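PDB 2PT5: shikimate kinase, which probably catalyses the magnesium-dependent transfer of a phosphate from ATP to the 3-hydroxyl group of shikimate, a late step on the way to chorismate. Local coordinates for residues 58-61 with 62-65; 67-70 with 71-74; 103-106 with 107-110; 115-118 with 119-122. All blocks are in the same frame, centred on the assembly; numbering follows the deposited sequence.

How the contacts relate
Contacts 1 and 2 lie in series on helix 52-66, the turn after it and strand 72-75. They touch where Leu63 CD1 meets Ile74 CG2 at 4.1 Å. Contacts 3 and 4 form a second pair, with centres about 10 Å apart, on helix 103-109 and the loop after it. Phe106 CZ packs there on Leu118 CD1. The two pairs are well separated, about 28 Å between the centres of contacts 1 and 3. Contacts 1 to 3 are partly buried and rely on apolar, aromatic or sulfur packing, with charged ends at their margins. Contact 4 lies at the surface and is carried by two stacked guanidinium groups.

Contact 1: residues 58-61 with 62-65; sequences LEFE and VLKD
Lys64 folds back over the Phe60 ring, one helical turn earlier in helix 52-66. Its CB lies near Glu61 O. CG rests 3.4 Å from Phe60 O. CE passes over the ring face as a CH-pi contact, 4.1 Å from Phe60 CZ. A bend at the last torsion (chi4 67°) then turns NZ over the centre of the ring. NZ ends 4.1 Å from the centroid of the Phe60 ring and only 3° off its normal, a cation-pi contact. Leu63 CD2 approaches the same ring obliquely, 3.9 Å from Phe60 CD1.

Leu58 and Val62 pack one turn apart on the flank that meets Val35 of helix 31-39. Leu58 CD2 and Val62 CG2 are only 3.4 Å apart, a tight fit. The i to i+4 bonds of the alpha-helix run beneath these side chains; Lys64 N donates to Phe60 O at 3.0 Å.

Glu61 and Asp65 bring like charges close, with OE1 of Glu61 4.0 Å from OD1 of Asp65. Arg38 forms a salt bridge with Glu61 and a weak, long ion pair with Asp65. A methionine in place of Lys64 has no charged end, and without the cation-pi contact the Phe60 ring would probably be less firmly held. Leu58 and Val62 thus face helix 31-39, Phe60 and Leu63 face helix 84-91, and the charged ends stay at the less buried side, where Arg38 probably balances the acids.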
ATOM      1  N   LEU A  58      -7.182   1.692  13.597  1.00 51.26           N
ATOM      2  CA  LEU A  58      -7.457   0.279  13.390  1.00 48.19           C
ATOM      3  C   LEU A  58      -6.488  -0.342  12.375  1.00 49.22           C
ATOM      4  O   LEU A  58      -5.908  -1.407  12.622  1.00 46.19           O
ATOM      5  CB  LEU A  58      -8.892   0.096  12.889  1.00 54.54           C
ATOM      6  CG  LEU A  58      -9.635  -1.201  13.222  1.00 58.34           C
ATOM      7  CD1 LEU A  58     -10.838  -1.317  12.302  1.00 59.73           C
ATOM      8  CD2 LEU A  58      -8.730  -2.411  13.056  1.00 61.46           C
ATOM      9  N   GLU A  59      -6.311   0.317  11.233  1.00 47.13           N
ATOM     10  CA  GLU A  59      -5.431  -0.222  10.207  1.00 47.97           C
ATOM     11  C   GLU A  59      -3.985  -0.284  10.702  1.00 47.48           C
ATOM     12  O   GLU A  59      -3.220  -1.165  10.304  1.00 39.98           O
ATOM     13  CB  GLU A  59      -5.543   0.589   8.905  1.00 47.89           C
ATOM     14  CG  GLU A  59      -5.014   2.010   8.963  1.00 54.91           C
ATOM     15  CD  GLU A  59      -5.288   2.786   7.677  1.00 61.13           C
ATOM     16  OE1 GLU A  59      -4.821   3.942   7.573  1.00 63.11           O
ATOM     17  OE2 GLU A  59      -5.972   2.246   6.775  1.00 55.17           O
ATOM     18  N   PHE A  60      -3.605   0.634  11.585  1.00 47.23           N
ATOM     19  CA  PHE A  60      -2.245   0.590  12.097  1.00 47.43           C
ATOM     20  C   PHE A  60      -2.136  -0.612  13.040  1.00 47.88           C
ATOM     21  O   PHE A  60      -1.131  -1.325  13.042  1.00 46.17           O
ATOM     22  CB  PHE A  60      -1.889   1.883  12.828  1.00 47.90           C
ATOM     23  CG  PHE A  60      -0.415   2.047  13.077  1.00 45.66           C
ATOM     24  CD1 PHE A  60       0.500   1.127  12.572  1.00 44.71           C
ATOM     25  CD2 PHE A  60       0.059   3.120  13.819  1.00 50.05           C
ATOM     26  CE1 PHE A  60       1.860   1.267  12.803  1.00 37.52           C
ATOM     27  CE2 PHE A  60       1.422   3.270  14.055  1.00 48.05           C
ATOM     28  CZ  PHE A  60       2.322   2.338  13.545  1.00 46.59           C
ATOM     29  N   GLU A  61      -3.182  -0.844  13.827  1.00 48.58           N
ATOM     30  CA  GLU A  61      -3.205  -1.980  14.745  1.00 50.05           C
ATOM     31  C   GLU A  61      -3.090  -3.262  13.934  1.00 47.01           C
ATOM     32  O   GLU A  61      -2.312  -4.162  14.270  1.00 43.85           O
ATOM     33  CB  GLU A  61      -4.518  -2.018  15.534  1.00 59.77           C
ATOM     34  CG  GLU A  61      -4.746  -3.343  16.267  1.00 74.07           C
ATOM     35  CD  GLU A  61      -6.145  -3.484  16.853  1.00 81.90           C
ATOM     36  OE1 GLU A  61      -6.471  -4.589  17.339  1.00 83.86           O
ATOM     37  OE2 GLU A  61      -6.915  -2.498  16.830  1.00 86.81           O
ATOM     38  N   VAL A  62      -3.876  -3.336  12.864  1.00 41.28           N
ATOM     39  CA  VAL A  62      -3.878  -4.505  12.002  1.00 39.49           C
ATOM     40  C   VAL A  62      -2.499  -4.714  11.384  1.00 39.02           C
ATOM     41  O   VAL A  62      -2.050  -5.850  11.220  1.00 35.06           O
ATOM     42  CB  VAL A  62      -4.934  -4.363  10.882  1.00 38.06           C
ATOM     43  CG1 VAL A  62      -4.852  -5.536   9.936  1.00 29.79           C
ATOM     44  CG2 VAL A  62      -6.329  -4.277  11.496  1.00 43.20           C
ATOM     45  N   LEU A  63      -1.834  -3.612  11.047  1.00 36.39           N
ATOM     46  CA  LEU A  63      -0.513  -3.689  10.451  1.00 37.40           C
ATOM     47  C   LEU A  63       0.438  -4.365  11.421  1.00 40.10           C
ATOM     48  O   LEU A  63       1.163  -5.293  11.047  1.00 39.33           O
ATOM     49  CB  LEU A  63       0.011  -2.292  10.118  1.00 34.49           C
ATOM     50  CG  LEU A  63       1.448  -2.237   9.605  1.00 36.42           C
ATOM     51  CD1 LEU A  63       1.550  -3.004   8.286  1.00 37.38           C
ATOM     52  CD2 LEU A  63       1.873  -0.771   9.417  1.00 41.59           C
ATOM     53  N   LYS A  64       0.437  -3.896  12.667  1.00 39.83           N
ATOM     54  CA  LYS A  64       1.307  -4.466  13.688  1.00 42.76           C
ATOM     55  C   LYS A  64       1.024  -5.951  13.917  1.00 38.74           C
ATOM     56  O   LYS A  64       1.948  -6.760  13.943  1.00 39.97           O
ATOM     57  CB  LYS A  64       1.166  -3.710  15.011  1.00 43.97           C
ATOM     58  CG  LYS A  64       1.558  -2.244  14.961  1.00 45.09           C
ATOM     59  CD  LYS A  64       2.080  -1.806  16.324  1.00 51.52           C
ATOM     60  CE  LYS A  64       1.861  -0.322  16.578  1.00 56.82           C
ATOM     61  NZ  LYS A  64       0.410  -0.001  16.711  1.00 59.26           N
ATOM     62  N   ASP A  65      -0.247  -6.306  14.074  1.00 37.83           N
ATOM     63  CA  ASP A  65      -0.626  -7.705  14.290  1.00 38.96           C
ATOM     64  C   ASP A  65      -0.121  -8.606  13.151  1.00 39.08           C
ATOM     65  O   ASP A  65       0.414  -9.695  13.385  1.00 37.88           O
ATOM     66  CB  ASP A  65      -2.151  -7.824  14.418  1.00 46.55           C
ATOM     67  CG  ASP A  65      -2.686  -7.168  15.685  1.00 52.74           C
ATOM     68  OD1 ASP A  65      -3.908  -7.264  15.937  1.00 54.42           O
ATOM     69  OD2 ASP A  65      -1.887  -6.557  16.430  1.00 54.89           O
TER

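Contact 2: residues 67-70 with 71-74; sequences SEKE and NVVI
Ile74 reaches back to Ser67 across the turn that leads from helix 52-66 into strand 72-75, part of the parallel sheet of this P-loop kinase fold. Its CD1 stops 4.0 Å from Ser67 OG, an apolar methyl beside a hydroxyl. The isoleucine chain gets there with CG1 opposite the carbonyl carbon (chi1 -64°) and CD1 extended beyond it (chi2 165°). Lys69 and Val72 make the other side-chain contact. Methylene CD of Lys69 touches Val72 CG2 at 4.1 Å, and the two side chains cross at about a right angle. The lysine thus uses the middle of its chain, while its end leads away from the strand.

The next shell places these residues. Ser67 OG is hydrogen-bonded to Leu63 O in the preceding helix and to Tyr4 OH on strand 2-6. Ile74 packs on Leu63 and Leu66, so the helix covers this part of the strand. Val72 and Lys69 both rest on Tyr29 of strand 28-30. The strand itself lies between 28-30 and 2-6, with backbone bonds from Val72 to Ile3 and from Val73 to Tyr29. The contact therefore joins the turn that follows helix 52-66 to the start of an inner strand.

Asn71 ties this turn to the start of the chain, with its OD1 hydrogen-bonded to Met1 N.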
ATOM      1  N   SER A  67       2.349  -7.998  11.289  1.00 39.50           N
ATOM      2  CA  SER A  67       3.806  -7.958  11.365  1.00 41.74           C
ATOM      3  C   SER A  67       4.405  -8.876  12.428  1.00 42.90           C
ATOM      4  O   SER A  67       5.621  -8.883  12.624  1.00 40.24           O
ATOM      5  CB  SER A  67       4.278  -6.527  11.612  1.00 41.39           C
ATOM      6  OG  SER A  67       3.879  -5.682  10.549  1.00 44.96           O
ATOM      7  N   GLU A  68       3.564  -9.627  13.130  1.00 43.28           N
ATOM      8  CA  GLU A  68       4.084 -10.559  14.122  1.00 48.42           C
ATOM      9  C   GLU A  68       4.705 -11.710  13.339  1.00 47.38           C
ATOM     10  O   GLU A  68       5.668 -12.334  13.788  1.00 47.25           O
ATOM     11  CB  GLU A  68       2.972 -11.063  15.046  1.00 48.90           C
ATOM     12  CG  GLU A  68       2.568 -10.038  16.100  1.00 57.51           C
ATOM     13  CD  GLU A  68       3.721  -9.661  17.023  1.00 61.48           C
ATOM     14  OE1 GLU A  68       4.100 -10.499  17.867  1.00 65.40           O
ATOM     15  OE2 GLU A  68       4.255  -8.535  16.900  1.00 60.97           O
ATOM     16  N   LYS A  69       4.160 -11.962  12.150  1.00 43.86           N
ATOM     17  CA  LYS A  69       4.674 -13.014  11.278  1.00 44.12           C
ATOM     18  C   LYS A  69       6.052 -12.563  10.809  1.00 43.93           C
ATOM     19  O   LYS A  69       6.244 -11.392  10.492  1.00 41.21           O
ATOM     20  CB  LYS A  69       3.765 -13.195  10.058  1.00 45.20           C
ATOM     21  CG  LYS A  69       2.299 -13.459  10.384  1.00 43.07           C
ATOM     22  CD  LYS A  69       1.436 -13.342   9.129  1.00 43.35           C
ATOM     23  CE  LYS A  69      -0.051 -13.276   9.461  1.00 41.50           C
ATOM     24  NZ  LYS A  69      -0.551 -14.567  10.017  1.00 45.92           N
ATOM     25  N   GLU A  70       7.011 -13.479  10.767  1.00 45.23           N
ATOM     26  CA  GLU A  70       8.355 -13.123  10.320  1.00 48.78           C
ATOM     27  C   GLU A  70       8.492 -13.142   8.798  1.00 45.94           C
ATOM     28  O   GLU A  70       9.294 -12.409   8.232  1.00 45.36           O
ATOM     29  CB  GLU A  70       9.394 -14.058  10.941  1.00 54.30           C
ATOM     30  CG  GLU A  70       9.753 -13.718  12.373  1.00 61.36           C
ATOM     31  CD  GLU A  70      10.707 -14.722  12.979  1.00 66.01           C
ATOM     32  OE1 GLU A  70      11.495 -15.323  12.217  1.00 69.83           O
ATOM     33  OE2 GLU A  70      10.675 -14.900  14.215  1.00 69.52           O
ATOM     34  N   ASN A  71       7.702 -13.979   8.138  1.00 43.70           N
ATOM     35  CA  ASN A  71       7.755 -14.080   6.688  1.00 41.62           C
ATOM     36  C   ASN A  71       6.376 -13.762   6.136  1.00 43.47           C
ATOM     37  O   ASN A  71       5.421 -14.520   6.338  1.00 44.65           O
ATOM     38  CB  ASN A  71       8.182 -15.488   6.295  1.00 44.48           C
ATOM     39  CG  ASN A  71       9.494 -15.884   6.933  1.00 43.12           C
ATOM     40  OD1 ASN A  71      10.553 -15.374   6.566  1.00 47.95           O
ATOM     41  ND2 ASN A  71       9.432 -16.783   7.911  1.00 44.16           N
ATOM     42  N   VAL A  72       6.270 -12.640   5.430  1.00 38.82           N
ATOM     43  CA  VAL A  72       4.982 -12.223   4.898  1.00 35.59           C
ATOM     44  C   VAL A  72       5.130 -10.989   4.012  1.00 33.26           C
ATOM     45  O   VAL A  72       6.070 -10.200   4.173  1.00 35.38           O
ATOM     46  CB  VAL A  72       4.022 -11.880   6.071  1.00 33.43           C
ATOM     47  CG1 VAL A  72       4.506 -10.608   6.772  1.00 30.54           C
ATOM     48  CG2 VAL A  72       2.585 -11.732   5.577  1.00 32.53           C
ATOM     49  N   VAL A  73       4.217 -10.850   3.056  1.00 30.24           N
ATOM     50  CA  VAL A  73       4.196  -9.688   2.179  1.00 24.80           C
ATOM     51  C   VAL A  73       2.907  -9.002   2.576  1.00 27.36           C
ATOM     52  O   VAL A  73       1.829  -9.615   2.550  1.00 28.09           O
ATOM     53  CB  VAL A  73       4.112 -10.069   0.700  1.00 27.41           C
ATOM     54  CG1 VAL A  73       3.993  -8.809  -0.153  1.00 25.33           C
ATOM     55  CG2 VAL A  73       5.334 -10.874   0.300  1.00 31.02           C
ATOM     56  N   ILE A  74       3.015  -7.741   2.971  1.00 27.81           N
ATOM     57  CA  ILE A  74       1.852  -6.979   3.392  1.00 29.15           C
ATOM     58  C   ILE A  74       1.668  -5.753   2.511  1.00 30.59           C
ATOM     59  O   ILE A  74       2.579  -4.929   2.411  1.00 29.56           O
ATOM     60  CB  ILE A  74       2.019  -6.502   4.846  1.00 29.77           C
ATOM     61  CG1 ILE A  74       2.079  -7.705   5.787  1.00 32.75           C
ATOM     62  CG2 ILE A  74       0.888  -5.578   5.229  1.00 28.22           C
ATOM     63  CD1 ILE A  74       2.595  -7.344   7.169  1.00 27.47           C
TER

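Contact 3: residues 103-106 with 107-110; sequences FEVF and LERC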
ATOM      1  N   PHE A 103       1.578  10.820 -11.991  1.00 28.31           N
ATOM      2  CA  PHE A 103       0.267  11.444 -11.809  1.00 30.03           C
ATOM      3  C   PHE A 103      -0.743  11.101 -12.897  1.00 29.11           C
ATOM      4  O   PHE A 103      -1.900  10.843 -12.590  1.00 28.85           O
ATOM      5  CB  PHE A 103       0.406  12.972 -11.703  1.00 30.51           C
ATOM      6  CG  PHE A 103      -0.854  13.682 -11.234  1.00 33.47           C
ATOM      7  CD1 PHE A 103      -1.479  13.319 -10.039  1.00 32.13           C
ATOM      8  CD2 PHE A 103      -1.372  14.764 -11.952  1.00 32.09           C
ATOM      9  CE1 PHE A 103      -2.600  14.024  -9.559  1.00 29.03           C
ATOM     10  CE2 PHE A 103      -2.492  15.475 -11.480  1.00 29.87           C
ATOM     11  CZ  PHE A 103      -3.103  15.103 -10.282  1.00 30.79           C
ATOM     12  N   GLU A 104      -0.321  11.085 -14.161  1.00 32.29           N
ATOM     13  CA  GLU A 104      -1.258  10.782 -15.243  1.00 31.16           C
ATOM     14  C   GLU A 104      -1.842   9.367 -15.134  1.00 34.14           C
ATOM     15  O   GLU A 104      -3.005   9.151 -15.470  1.00 36.16           O
ATOM     16  CB  GLU A 104      -0.605  10.988 -16.629  1.00 28.44           C
ATOM     17  CG  GLU A 104       0.499   9.998 -16.973  1.00 28.25           C
ATOM     18  CD  GLU A 104       1.878  10.495 -16.600  1.00 32.94           C
ATOM     19  OE1 GLU A 104       1.986  11.427 -15.768  1.00 33.64           O
ATOM     20  OE2 GLU A 104       2.859   9.939 -17.134  1.00 36.08           O
ATOM     21  N   VAL A 105      -1.048   8.410 -14.660  1.00 32.07           N
ATOM     22  CA  VAL A 105      -1.525   7.034 -14.510  1.00 31.02           C
ATOM     23  C   VAL A 105      -2.502   6.963 -13.339  1.00 32.50           C
ATOM     24  O   VAL A 105      -3.553   6.325 -13.417  1.00 31.43           O
ATOM     25  CB  VAL A 105      -0.360   6.061 -14.249  1.00 30.08           C
ATOM     26  CG1 VAL A 105      -0.901   4.689 -13.864  1.00 30.42           C
ATOM     27  CG2 VAL A 105       0.510   5.951 -15.501  1.00 35.39           C
ATOM     28  N   PHE A 106      -2.124   7.622 -12.250  1.00 34.29           N
ATOM     29  CA  PHE A 106      -2.922   7.703 -11.030  1.00 30.37           C
ATOM     30  C   PHE A 106      -4.310   8.216 -11.383  1.00 32.00           C
ATOM     31  O   PHE A 106      -5.328   7.643 -10.994  1.00 34.18           O
ATOM     32  CB  PHE A 106      -2.234   8.679 -10.067  1.00 29.89           C
ATOM     33  CG  PHE A 106      -3.100   9.155  -8.933  1.00 33.19           C
ATOM     34  CD1 PHE A 106      -3.344   8.344  -7.826  1.00 34.68           C
ATOM     35  CD2 PHE A 106      -3.629  10.441  -8.948  1.00 37.16           C
ATOM     36  CE1 PHE A 106      -4.096   8.810  -6.750  1.00 34.15           C
ATOM     37  CE2 PHE A 106      -4.381  10.917  -7.879  1.00 35.57           C
ATOM     38  CZ  PHE A 106      -4.614  10.098  -6.775  1.00 31.76           C
ATOM     39  N   LEU A 107      -4.331   9.295 -12.148  1.00 31.47           N
ATOM     40  CA  LEU A 107      -5.566   9.943 -12.563  1.00 30.72           C
ATOM     41  C   LEU A 107      -6.471   9.025 -13.373  1.00 35.45           C
ATOM     42  O   LEU A 107      -7.681   9.020 -13.186  1.00 32.89           O
ATOM     43  CB  LEU A 107      -5.222  11.182 -13.382  1.00 32.29           C
ATOM     44  CG  LEU A 107      -5.707  12.557 -12.928  1.00 36.15           C
ATOM     45  CD1 LEU A 107      -5.788  12.647 -11.422  1.00 34.99           C
ATOM     46  CD2 LEU A 107      -4.756  13.599 -13.496  1.00 31.03           C
ATOM     47  N   GLU A 108      -5.881   8.244 -14.271  1.00 38.36           N
ATOM     48  CA  GLU A 108      -6.666   7.351 -15.108  1.00 43.79           C
ATOM     49  C   GLU A 108      -7.062   6.024 -14.452  1.00 41.16           C
ATOM     50  O   GLU A 108      -8.027   5.398 -14.879  1.00 43.99           O
ATOM     51  CB  GLU A 108      -5.934   7.105 -16.441  1.00 41.07           C
ATOM     52  CG  GLU A 108      -4.537   6.527 -16.324  1.00 50.72           C
ATOM     53  CD  GLU A 108      -3.647   6.880 -17.520  1.00 55.51           C
ATOM     54  OE1 GLU A 108      -2.541   6.305 -17.633  1.00 52.89           O
ATOM     55  OE2 GLU A 108      -4.047   7.740 -18.339  1.00 54.54           O
ATOM     56  N   ARG A 109      -6.351   5.605 -13.407  1.00 41.09           N
ATOM     57  CA  ARG A 109      -6.671   4.332 -12.749  1.00 41.40           C
ATOM     58  C   ARG A 109      -7.373   4.438 -11.395  1.00 41.74           C
ATOM     59  O   ARG A 109      -8.223   3.613 -11.071  1.00 44.15           O
ATOM     60  CB  ARG A 109      -5.401   3.493 -12.550  1.00 40.35           C
ATOM     61  CG  ARG A 109      -4.663   3.063 -13.815  1.00 34.66           C
ATOM     62  CD  ARG A 109      -3.435   2.217 -13.443  1.00 38.44           C
ATOM     63  NE  ARG A 109      -2.576   1.932 -14.593  1.00 45.08           N
ATOM     64  CZ  ARG A 109      -1.495   1.156 -14.553  1.00 44.43           C
ATOM     65  NH1 ARG A 109      -1.123   0.570 -13.419  1.00 48.03           N
ATOM     66  NH2 ARG A 109      -0.773   0.977 -15.646  1.00 49.93           N
ATOM     67  N   CYS A 110      -7.016   5.442 -10.602  1.00 40.82           N
ATOM     68  CA  CYS A 110      -7.592   5.597  -9.267  1.00 40.44           C
ATOM     69  C   CYS A 110      -9.007   6.188  -9.205  1.00 41.93           C
ATOM     70  O   CYS A 110      -9.520   6.747 -10.176  1.00 36.03           O
ATOM     71  CB  CYS A 110      -6.647   6.435  -8.392  1.00 41.78           C
ATOM     72  SG  CYS A 110      -5.282   5.552  -7.540  1.00 48.49           S
TER
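Phe103 and Phe106 both hold CG trans to the main-chain nitrogen (chi1 -168° and 164°), and their rings meet Leu107 in helix 103-109 and Cys110 just after it. Leu107 touches both rings with its two methyls. Its CD2 lies over one face of the Phe103 ring in a CH-pi contact, 3.6 Å from Phe103 CE2. Its CD1 reaches Phe103 CZ and also Phe106 CD2, the latter at 4.0 Å. Cys110 SG approaches the Phe106 ring obliquely, a sulfur-aromatic contact with SG 3.4 Å from Phe106 CD1.

On another side of the helix, Val105 and Arg109 run side by side, pointing the same way. Val105 CG1 sits over one face of the Arg109 guanidinium, offset toward its rim, 3.3 Å from Arg109 NE. Beneath the side chains, Leu107 N, Glu108 N and Arg109 N donate to the carbonyls four residues back. Cys110 leaves helical geometry, yet its N still bonds to Phe106 O at 2.8 Å.

Phe130 meets both rings, edge-to-face with Phe103, and Phe8 also meets Phe106. The sulfur of Cys110 is joined to Cys10 in a disulfide. Cys10 lies in the P-loop and is predicted to bind ATP. The same sulfur therefore ties the helix end covalently to the probable nucleotide site and packs against an aromatic ring.

Contact 4: residues 115-118 with 119-122; sequences ERPL and LKRP
Arg116 and Arg121 stack their guanidinium groups face to face in the loop between helix 103-109 and helix 127-137. The planes are 7° apart and their centres 3.8 Å apart. Each central CZ lies over the middle of the other group. The nearest nitrogens are Arg116 NH1 and Arg121 NH1, at 3.6 Å.

The two chains reach this stack by different routes. Arg116 is extended as far as CD and bends at chi3. In Arg121, CG lies near Pro117 O. The chain then turns at chi2 (-60°), which brings CD 3.9 Å from Arg116 NE, and again at chi3 (-55°), which lays the guanidinium over that of Arg116. Pro122 CD lies against the opposite face of the Arg121 guanidinium, which is thus sandwiched between an arginine and a proline. Lys120 CG touches Pro117 CG at 3.9 Å.

Two backbone bonds tighten the turn, both with a span of three residues as in a 3-10 helix. Lys120 N donates to Pro117 O at 2.9 Å, and Arg121 N donates to Leu118 O at 3.1 Å. Leu118, the buried residue here, packs on Phe106 and Ile126.

Asp112 forms a salt bridge with Arg116 NE and a weak, long ion pair with Arg121 NE. With an alanine in place of Arg121 the stack is gone, and the Arg116 guanidinium, though still paired with Asp112, is likely to be less restrained on that face. Arg116 is predicted to bind ATP. The paired cations, whose charge Asp112 probably offsets in part, are consistent with a place suited to an anionic nucleotide.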
ATOM      1  N   GLU A 115     -15.938   5.911  -5.127  1.00 37.86           N
ATOM      2  CA  GLU A 115     -15.735   5.091  -6.318  1.00 45.48           C
ATOM      3  C   GLU A 115     -15.901   5.860  -7.629  1.00 43.29           C
ATOM      4  O   GLU A 115     -16.194   5.281  -8.670  1.00 42.72           O
ATOM      5  CB  GLU A 115     -16.683   3.886  -6.295  1.00 53.88           C
ATOM      6  CG  GLU A 115     -16.332   2.846  -5.238  1.00 71.08           C
ATOM      7  CD  GLU A 115     -17.373   1.745  -5.131  1.00 82.08           C
ATOM      8  OE1 GLU A 115     -17.740   1.164  -6.175  1.00 88.34           O
ATOM      9  OE2 GLU A 115     -17.821   1.458  -4.000  1.00 87.72           O
ATOM     10  N   ARG A 116     -15.712   7.171  -7.579  1.00 41.87           N
ATOM     11  CA  ARG A 116     -15.819   7.982  -8.783  1.00 41.15           C
ATOM     12  C   ARG A 116     -14.435   8.096  -9.424  1.00 39.74           C
ATOM     13  O   ARG A 116     -13.433   8.221  -8.726  1.00 32.23           O
ATOM     14  CB  ARG A 116     -16.360   9.367  -8.427  1.00 42.82           C
ATOM     15  CG  ARG A 116     -17.808   9.337  -7.940  1.00 44.27           C
ATOM     16  CD  ARG A 116     -18.281  10.691  -7.435  1.00 43.03           C
ATOM     17  NE  ARG A 116     -17.549  11.139  -6.252  1.00 39.69           N
ATOM     18  CZ  ARG A 116     -17.927  12.162  -5.489  1.00 45.93           C
ATOM     19  NH1 ARG A 116     -19.028  12.839  -5.784  1.00 38.82           N
ATOM     20  NH2 ARG A 116     -17.205  12.512  -4.433  1.00 42.66           N
ATOM     21  N   PRO A 117     -14.358   8.013 -10.765  1.00 44.14           N
ATOM     22  CA  PRO A 117     -13.049   8.123 -11.420  1.00 42.44           C
ATOM     23  C   PRO A 117     -12.443   9.504 -11.183  1.00 45.14           C
ATOM     24  O   PRO A 117     -13.080  10.524 -11.463  1.00 44.44           O
ATOM     25  CB  PRO A 117     -13.370   7.871 -12.892  1.00 42.38           C
ATOM     26  CG  PRO A 117     -14.813   8.299 -13.015  1.00 46.64           C
ATOM     27  CD  PRO A 117     -15.417   7.738 -11.751  1.00 43.31           C
ATOM     28  N   LEU A 118     -11.219   9.529 -10.657  1.00 41.23           N
ATOM     29  CA  LEU A 118     -10.533  10.783 -10.373  1.00 39.19           C
ATOM     30  C   LEU A 118     -10.389  11.670 -11.603  1.00 36.14           C
ATOM     31  O   LEU A 118     -10.287  12.886 -11.489  1.00 34.81           O
ATOM     32  CB  LEU A 118      -9.153  10.508  -9.774  1.00 36.50           C
ATOM     33  CG  LEU A 118      -9.141   9.754  -8.440  1.00 36.26           C
ATOM     34  CD1 LEU A 118      -7.731   9.791  -7.876  1.00 37.86           C
ATOM     35  CD2 LEU A 118     -10.113  10.386  -7.454  1.00 32.58           C
ATOM     36  N   LEU A 119     -10.386  11.062 -12.782  1.00 40.15           N
ATOM     37  CA  LEU A 119     -10.257  11.837 -14.007  1.00 45.93           C
ATOM     38  C   LEU A 119     -11.454  12.773 -14.212  1.00 43.87           C
ATOM     39  O   LEU A 119     -11.403  13.683 -15.036  1.00 47.17           O
ATOM     40  CB  LEU A 119     -10.095  10.896 -15.206  1.00 48.08           C
ATOM     41  CG  LEU A 119      -9.472  11.475 -16.480  1.00 52.54           C
ATOM     42  CD1 LEU A 119      -8.323  12.412 -16.134  1.00 51.55           C
ATOM     43  CD2 LEU A 119      -8.980  10.333 -17.361  1.00 53.98           C
ATOM     44  N   LYS A 120     -12.524  12.561 -13.450  1.00 44.34           N
ATOM     45  CA  LYS A 120     -13.711  13.405 -13.572  1.00 46.57           C
ATOM     46  C   LYS A 120     -13.946  14.301 -12.360  1.00 44.38           C
ATOM     47  O   LYS A 120     -14.887  15.085 -12.341  1.00 50.06           O
ATOM     48  CB  LYS A 120     -14.953  12.546 -13.816  1.00 52.80           C
ATOM     49  CG  LYS A 120     -14.874  11.671 -15.058  1.00 62.14           C
ATOM     50  CD  LYS A 120     -14.570  12.475 -16.307  1.00 66.66           C
ATOM     51  CE  LYS A 120     -14.573  11.579 -17.534  1.00 76.49           C
ATOM     52  NZ  LYS A 120     -13.670  10.404 -17.370  1.00 77.52           N
ATOM     53  N   ARG A 121     -13.099  14.171 -11.343  1.00 40.46           N
ATOM     54  CA  ARG A 121     -13.206  14.998 -10.143  1.00 35.13           C
ATOM     55  C   ARG A 121     -12.375  16.279 -10.361  1.00 37.47           C
ATOM     56  O   ARG A 121     -11.458  16.302 -11.177  1.00 31.06           O
ATOM     57  CB  ARG A 121     -12.666  14.244  -8.923  1.00 28.54           C
ATOM     58  CG  ARG A 121     -13.413  12.958  -8.574  1.00 35.46           C
ATOM     59  CD  ARG A 121     -14.880  13.239  -8.267  1.00 32.80           C
ATOM     60  NE  ARG A 121     -15.030  14.246  -7.214  1.00 24.78           N
ATOM     61  CZ  ARG A 121     -16.091  15.035  -7.078  1.00 28.15           C
ATOM     62  NH1 ARG A 121     -17.105  14.941  -7.928  1.00 24.69           N
ATOM     63  NH2 ARG A 121     -16.129  15.942  -6.103  1.00 26.30           N
ATOM     64  N   PRO A 122     -12.691  17.362  -9.637  1.00 40.89           N
ATOM     65  CA  PRO A 122     -11.902  18.583  -9.831  1.00 38.74           C
ATOM     66  C   PRO A 122     -10.443  18.274  -9.491  1.00 38.07           C
ATOM     67  O   PRO A 122     -10.176  17.540  -8.551  1.00 31.58           O
ATOM     68  CB  PRO A 122     -12.539  19.560  -8.848  1.00 43.86           C
ATOM     69  CG  PRO A 122     -13.972  19.091  -8.793  1.00 42.49           C
ATOM     70  CD  PRO A 122     -13.799  17.595  -8.693  1.00 42.91           C
TER